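Local coordinates for protein isomaltodextranase (Arthrobacter globiformis, PDB 5AWO) that hydrolyses alpha-1,6-glucosidic linkages of dextran-like polysaccharides, most likely removing successive isomaltose units from the non-reducing ends of the chains, at residues A[210-215]-A[286-291]; A[434-439]-A[461-466]. All coordinates share one frame; numbering follows the deposited sequence.

Overall arrangement
The two contacts lie in different parts of this family 27 glycoside hydrolase and do not touch: their centres are 39 Å apart and their nearest atoms about 23 Å. Contact 1 joins two loop regions of the catalytic TIM barrel, where the side chain of W289 comes within about 6 Å of that of D201, the probable nucleophile. Contact 2, away from the annotated sites, pairs two antiparallel strands of the beta-sandwich domain that follows the barrel. Contact 1 closes before contact 2 opens along the chain. They also differ in kind: segments 210-215 and 286-291 meet thinly and through water, whereas 434-439 and 461-466 are knit together by direct backbone hydrogen bonds.

Contact 1: A[210-215]-A[286-291]; sequences RDANIG and QDAWPN
Across this sparse contact A212 offers its methyl to the 286-291 loop: CB stands 3.9 Å from Q286 NE2 and 4.4 Å from A288 CB, and a methyl suits so narrow an approach. Beside it, D211 OD2 approaches the edge of the W289 indole near the ring plane, 4.2 Å from CD1, with carboxylate and ring planes 88° apart. No direct hydrogen bond crosses; two waters do that work. One donates to D211 OD1 (2.8 Å) and W289 O, while the other accepts from A212 N and donates to the same W289 O (2.7 Å), which is thus gripped twice.

Both are loops of the family 27 TIM barrel, and the W289 side chain lies about 6 Å from that of D201, the probable nucleophile. Segment 210-215 is a tight hairpin with a classic beta bulge, I214 and G215 both facing D211, whose carbonyl takes both their N-H groups. With CG anti to the backbone N (chi1 -169°), D211 also forms an Asx turn: OD1 receives N213 N at 2.8 Å, and OD2 takes a hydrogen bond from W205 NE1. Replacing D211 by alanine would strip N213 N and W205 NE1 of these acceptors and is likely to leave the Asx turn less firmly fixed.

On the opposing loop, extended Q286 gives NE2 to A288 O at 3.1 Å, and W289 N is hydrogen-bonded to H249 ND1.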
loop_
_atom_site.group_PDB
_atom_site.type_symbol
_atom_site.label_atom_id
_atom_site.label_comp_id
_atom_site.label_asym_id
_atom_site.label_seq_id
_atom_site.Cartn_x
_atom_site.Cartn_y
_atom_site.Cartn_z
ATOM N N ARG A 210 -7.514 3.708 -22.751
ATOM C CA ARG A 210 -7.053 2.419 -23.266
ATOM C C ARG A 210 -7.162 1.354 -22.195
ATOM O O ARG A 210 -6.893 1.625 -21.029
ATOM C CB ARG A 210 -5.588 2.509 -23.751
ATOM C CG ARG A 210 -5.349 3.374 -24.990
ATOM C CD ARG A 210 -3.904 3.300 -25.482
ATOM N NE ARG A 210 -3.636 4.216 -26.614
ATOM C CZ ARG A 210 -2.492 4.283 -27.313
ATOM N NH1 ARG A 210 -1.465 3.473 -27.060
ATOM N NH2 ARG A 210 -2.367 5.183 -28.294
ATOM N N ASP A 211 -7.484 0.121 -22.597
ATOM C CA ASP A 211 -7.361 -1.053 -21.736
ATOM C C ASP A 211 -6.763 -2.190 -22.562
ATOM O O ASP A 211 -7.302 -2.562 -23.595
ATOM C CB ASP A 211 -8.709 -1.455 -21.135
ATOM C CG ASP A 211 -8.564 -2.491 -20.056
ATOM O OD1 ASP A 211 -7.919 -3.544 -20.318
ATOM O OD2 ASP A 211 -9.041 -2.272 -18.907
ATOM N N ALA A 212 -5.640 -2.712 -22.099
ATOM C CA ALA A 212 -4.906 -3.727 -22.843
ATOM C C ALA A 212 -5.653 -5.030 -23.003
ATOM O O ALA A 212 -5.231 -5.842 -23.827
ATOM C CB ALA A 212 -3.549 -3.969 -22.204
ATOM N N ASN A 213 -6.727 -5.250 -22.236
ATOM C CA ASN A 213 -7.558 -6.431 -22.387
ATOM C C ASN A 213 -8.790 -6.226 -23.261
ATOM O O ASN A 213 -9.526 -7.167 -23.526
ATOM C CB ASN A 213 -7.995 -6.930 -20.994
ATOM C CG ASN A 213 -8.353 -8.407 -20.982
ATOM O OD1 ASN A 213 -9.389 -8.797 -20.454
ATOM N ND2 ASN A 213 -7.485 -9.236 -21.562
ATOM N N ILE A 214 -9.057 -4.987 -23.673
ATOM C CA ILE A 214 -10.298 -4.644 -24.399
ATOM C C ILE A 214 -10.020 -3.896 -25.695
ATOM O O ILE A 214 -10.491 -4.294 -26.777
ATOM C CB ILE A 214 -11.233 -3.772 -23.527
ATOM C CG1 ILE A 214 -11.573 -4.491 -22.235
ATOM C CG2 ILE A 214 -12.506 -3.449 -24.283
ATOM C CD1 ILE A 214 -12.481 -3.701 -21.310
ATOM N N GLY A 215 -9.273 -2.800 -25.596
ATOM C CA GLY A 215 -9.063 -1.899 -26.700
ATOM C C GLY A 215 -9.231 -0.448 -26.272
ATOM O O GLY A 215 -8.954 -0.115 -25.125
ATOM N N GLN A 286 3.727 -6.172 -18.231
ATOM C CA GLN A 286 3.359 -5.412 -19.422
ATOM C C GLN A 286 3.321 -3.946 -19.021
ATOM O O GLN A 286 3.199 -3.616 -17.834
ATOM C CB GLN A 286 2.005 -5.856 -19.970
ATOM C CG GLN A 286 0.843 -5.578 -19.035
ATOM C CD GLN A 286 -0.489 -6.058 -19.551
ATOM O OE1 GLN A 286 -0.583 -7.067 -20.260
ATOM N NE2 GLN A 286 -1.559 -5.335 -19.168
ATOM N N ASP A 287 3.374 -3.063 -20.006
ATOM C CA ASP A 287 3.545 -1.618 -19.755
ATOM C C ASP A 287 2.248 -0.844 -19.643
ATOM O O ASP A 287 2.214 0.330 -20.029
ATOM C CB ASP A 287 4.409 -0.983 -20.864
ATOM C CG ASP A 287 3.673 -0.813 -22.178
ATOM O OD1 ASP A 287 2.641 -1.435 -22.403
ATOM O OD2 ASP A 287 4.107 0.026 -23.015
ATOM N N ALA A 288 1.197 -1.503 -19.182
ATOM C CA ALA A 288 -0.150 -0.925 -19.046
ATOM C C ALA A 288 -0.893 -1.675 -17.955
ATOM O O ALA A 288 -0.558 -2.830 -17.602
ATOM C CB ALA A 288 -0.910 -1.059 -20.326
ATOM N N TRP A 289 -1.942 -1.031 -17.449
ATOM C CA TRP A 289 -2.746 -1.598 -16.386
ATOM C C TRP A 289 -3.244 -2.991 -16.763
ATOM O O TRP A 289 -3.761 -3.177 -17.867
ATOM C CB TRP A 289 -3.991 -0.739 -16.128
ATOM C CG TRP A 289 -5.030 -1.513 -15.392
ATOM C CD1 TRP A 289 -6.141 -2.100 -15.915
ATOM C CD2 TRP A 289 -4.969 -1.907 -14.019
ATOM N NE1 TRP A 289 -6.795 -2.831 -14.952
ATOM C CE2 TRP A 289 -6.084 -2.733 -13.781
ATOM C CE3 TRP A 289 -4.078 -1.656 -12.977
ATOM C CZ2 TRP A 289 -6.353 -3.278 -12.528
ATOM C CZ3 TRP A 289 -4.350 -2.199 -11.705
ATOM C CH2 TRP A 289 -5.487 -3.004 -11.517
ATOM N N PRO A 290 -3.136 -3.974 -15.854
ATOM C CA PRO A 290 -2.294 -4.040 -14.686
ATOM C C PRO A 290 -0.918 -4.565 -15.110
ATOM O O PRO A 290 -0.838 -5.494 -15.930
ATOM C CB PRO A 290 -3.016 -5.053 -13.797
ATOM C CG PRO A 290 -3.590 -6.017 -14.785
ATOM C CD PRO A 290 -3.929 -5.201 -16.026
ATOM N N ASN A 291 0.152 -4.011 -14.557
ATOM C CA ASN A 291 1.469 -4.395 -15.080
ATOM C C ASN A 291 1.650 -5.908 -14.915
ATOM O O ASN A 291 2.139 -6.586 -15.822
ATOM C CB ASN A 291 2.589 -3.622 -14.407
ATOM C CG ASN A 291 2.440 -2.147 -14.598
ATOM O OD1 ASN A 291 2.688 -1.626 -15.717
ATOM N ND2 ASN A 291 1.998 -1.472 -13.572
HETATM O O HOH W 1 -6.077 -4.718 -18.629
HETATM O O HOH W 2 -4.555 -1.393 -19.742
#

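Contact 2: A[434-439]-A[461-466]; sequences GNVRDL and AIFRVT
V436 and F463 form the tightest side-chain meeting of these paired strands: the valine's CG1 comes obliquely to within 3.5 Å of F463 CD1. F463 CG lies beside its own backbone N (chi1 -57°), a turn that carries the ring toward V436 and D438 of the neighbouring strand, where D438 CB is 4.0 Å from CE1. V465 joins V436 on this mainly apolar face, and L409, V407 and F424 pack on it from outside the segments; branched and aromatic residues suit such a buried surface. D438 ends the same face on a polar note: its OD1 accepts from a water, itself held by I462 N, and from the backbone N of W440 and E441. G434, next to the N435-T466 pair, has no CB, and one there would clash with V465 CG1.

Strands 434-438 and 460-466 are antiparallel neighbours in the beta-sandwich domain that follows the barrel in family 27 enzymes. N435 with T466 and R437 with R464 are hydrogen-bonded pairs; V436 with V465 and D438 with F463 are non-hydrogen-bonded. The bond from T466 N to N435 O is 2.8 Å long and lies in the carbonyl plane. Past the strand's end, L439 N reaches I462 O with an almost straight N-H···O angle of 173°.

The other face is wetter at its N435/T466 end. A water there lies 2.7 Å from N435 OD1 and 2.8 Å from T466 OG1 and also meets R464 O, while N435 ND2 hydrogen-bonds to N444 OD1 on adjoining strand 443-448. Helix 362-370 covers the L439, I462 and R464 part, where L439 CD2 lies 3.9 Å from R464 CB. It also supplies both acidic partners: extended R437 forms a salt bridge with E363, and R464, bent at chi2 and chi3, with D370.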
loop_
_atom_site.group_PDB
_atom_site.type_symbol
_atom_site.label_atom_id
_atom_site.label_comp_id
_atom_site.label_asym_id
_atom_site.label_seq_id
_atom_site.Cartn_x
_atom_site.Cartn_y
_atom_site.Cartn_z
ATOM N N GLY A 434 16.787 -15.643 16.235
ATOM C CA GLY A 434 15.565 -15.193 16.850
ATOM C C GLY A 434 14.655 -16.327 17.255
ATOM O O GLY A 434 14.795 -17.439 16.745
ATOM N N ASN A 435 13.769 -16.037 18.201
ATOM C CA ASN A 435 12.709 -16.963 18.569
ATOM C C ASN A 435 11.741 -17.043 17.378
ATOM O O ASN A 435 11.392 -16.002 16.798
ATOM C CB ASN A 435 11.957 -16.474 19.797
ATOM C CG ASN A 435 10.726 -17.307 20.090
ATOM O OD1 ASN A 435 9.621 -17.029 19.579
ATOM N ND2 ASN A 435 10.904 -18.363 20.877
ATOM N N VAL A 436 11.320 -18.262 17.045
ATOM C CA VAL A 436 10.446 -18.473 15.865
ATOM C C VAL A 436 9.130 -19.068 16.332
ATOM O O VAL A 436 9.126 -20.069 17.067
ATOM C CB VAL A 436 11.124 -19.384 14.828
ATOM C CG1 VAL A 436 10.217 -19.592 13.612
ATOM C CG2 VAL A 436 12.443 -18.790 14.378
ATOM N N ARG A 437 8.026 -18.443 15.941
ATOM C CA ARG A 437 6.704 -18.959 16.244
ATOM C C ARG A 437 5.939 -19.151 14.925
ATOM O O ARG A 437 5.825 -18.217 14.127
ATOM C CB ARG A 437 5.956 -17.980 17.140
ATOM C CG ARG A 437 4.646 -18.483 17.635
ATOM C CD ARG A 437 4.046 -17.610 18.740
ATOM N NE ARG A 437 2.696 -18.045 19.000
ATOM C CZ ARG A 437 2.373 -19.033 19.834
ATOM N NH1 ARG A 437 3.317 -19.615 20.577
ATOM N NH2 ARG A 437 1.106 -19.393 19.976
ATOM N N ASP A 438 5.421 -20.367 14.723
ATOM C CA ASP A 438 4.545 -20.711 13.580
ATOM C C ASP A 438 3.124 -20.260 13.922
ATOM O O ASP A 438 2.534 -20.689 14.906
ATOM C CB ASP A 438 4.624 -22.220 13.337
ATOM C CG ASP A 438 3.794 -22.683 12.161
ATOM O OD1 ASP A 438 2.712 -22.134 11.971
ATOM O OD2 ASP A 438 4.235 -23.616 11.463
ATOM N N LEU A 439 2.592 -19.310 13.136
ATOM C CA LEU A 439 1.373 -18.626 13.514
ATOM C C LEU A 439 0.083 -19.348 13.130
ATOM O O LEU A 439 -0.973 -18.974 13.597
ATOM C CB LEU A 439 1.324 -17.201 12.945
ATOM C CG LEU A 439 2.534 -16.348 13.278
ATOM C CD1 LEU A 439 2.363 -14.952 12.749
ATOM C CD2 LEU A 439 2.821 -16.306 14.771
ATOM N N ALA A 461 3.568 -20.974 4.942
ATOM C CA ALA A 461 3.778 -20.876 6.368
ATOM C C ALA A 461 4.142 -19.438 6.699
ATOM O O ALA A 461 4.770 -18.760 5.882
ATOM C CB ALA A 461 4.879 -21.796 6.816
ATOM N N ILE A 462 3.719 -18.972 7.870
ATOM C CA ILE A 462 4.045 -17.623 8.303
ATOM C C ILE A 462 4.449 -17.658 9.769
ATOM O O ILE A 462 3.859 -18.377 10.604
ATOM C CB ILE A 462 2.887 -16.629 8.001
ATOM C CG1 ILE A 462 3.321 -15.180 8.066
ATOM C CG2 ILE A 462 1.672 -16.892 8.855
ATOM C CD1 ILE A 462 2.323 -14.196 7.489
ATOM N N PHE A 463 5.489 -16.873 10.063
ATOM C CA PHE A 463 6.185 -16.933 11.353
ATOM C C PHE A 463 6.344 -15.531 11.919
ATOM O O PHE A 463 6.566 -14.558 11.178
ATOM C CB PHE A 463 7.584 -17.539 11.192
ATOM C CG PHE A 463 7.613 -18.900 10.574
ATOM C CD1 PHE A 463 7.523 -20.054 11.365
ATOM C CD2 PHE A 463 7.721 -19.042 9.196
ATOM C CE1 PHE A 463 7.541 -21.303 10.796
ATOM C CE2 PHE A 463 7.734 -20.290 8.628
ATOM C CZ PHE A 463 7.664 -21.417 9.428
ATOM N N ARG A 464 6.248 -15.429 13.249
ATOM C CA ARG A 464 6.790 -14.257 13.960
ATOM C C ARG A 464 8.177 -14.653 14.413
ATOM O O ARG A 464 8.329 -15.668 15.103
ATOM C CB ARG A 464 5.917 -13.888 15.156
ATOM C CG ARG A 464 6.484 -12.764 16.042
ATOM C CD ARG A 464 6.371 -11.378 15.446
ATOM N NE ARG A 464 5.000 -10.914 15.448
ATOM C CZ ARG A 464 4.585 -9.662 15.654
ATOM N NH1 ARG A 464 5.430 -8.677 15.853
ATOM N NH2 ARG A 464 3.306 -9.395 15.613
ATOM N N VAL A 465 9.184 -13.858 14.036
ATOM C CA VAL A 465 10.559 -14.062 14.439
ATOM C C VAL A 465 10.997 -12.898 15.332
ATOM O O VAL A 465 10.850 -11.724 14.987
ATOM C CB VAL A 465 11.482 -14.179 13.219
ATOM C CG1 VAL A 465 12.929 -14.397 13.662
ATOM C CG2 VAL A 465 11.005 -15.304 12.292
ATOM N N THR A 466 11.459 -13.255 16.533
ATOM C CA THR A 466 11.765 -12.265 17.556
ATOM C C THR A 466 13.231 -12.401 17.995
ATOM O O THR A 466 13.570 -13.276 18.810
ATOM C CB THR A 466 10.830 -12.420 18.773
ATOM O OG1 THR A 466 9.451 -12.458 18.350
ATOM C CG2 THR A 466 10.988 -11.261 19.754
HETATM O O HOH W 3 8.636 -15.073 17.923
HETATM O O HOH W 4 2.253 -20.947 9.421
#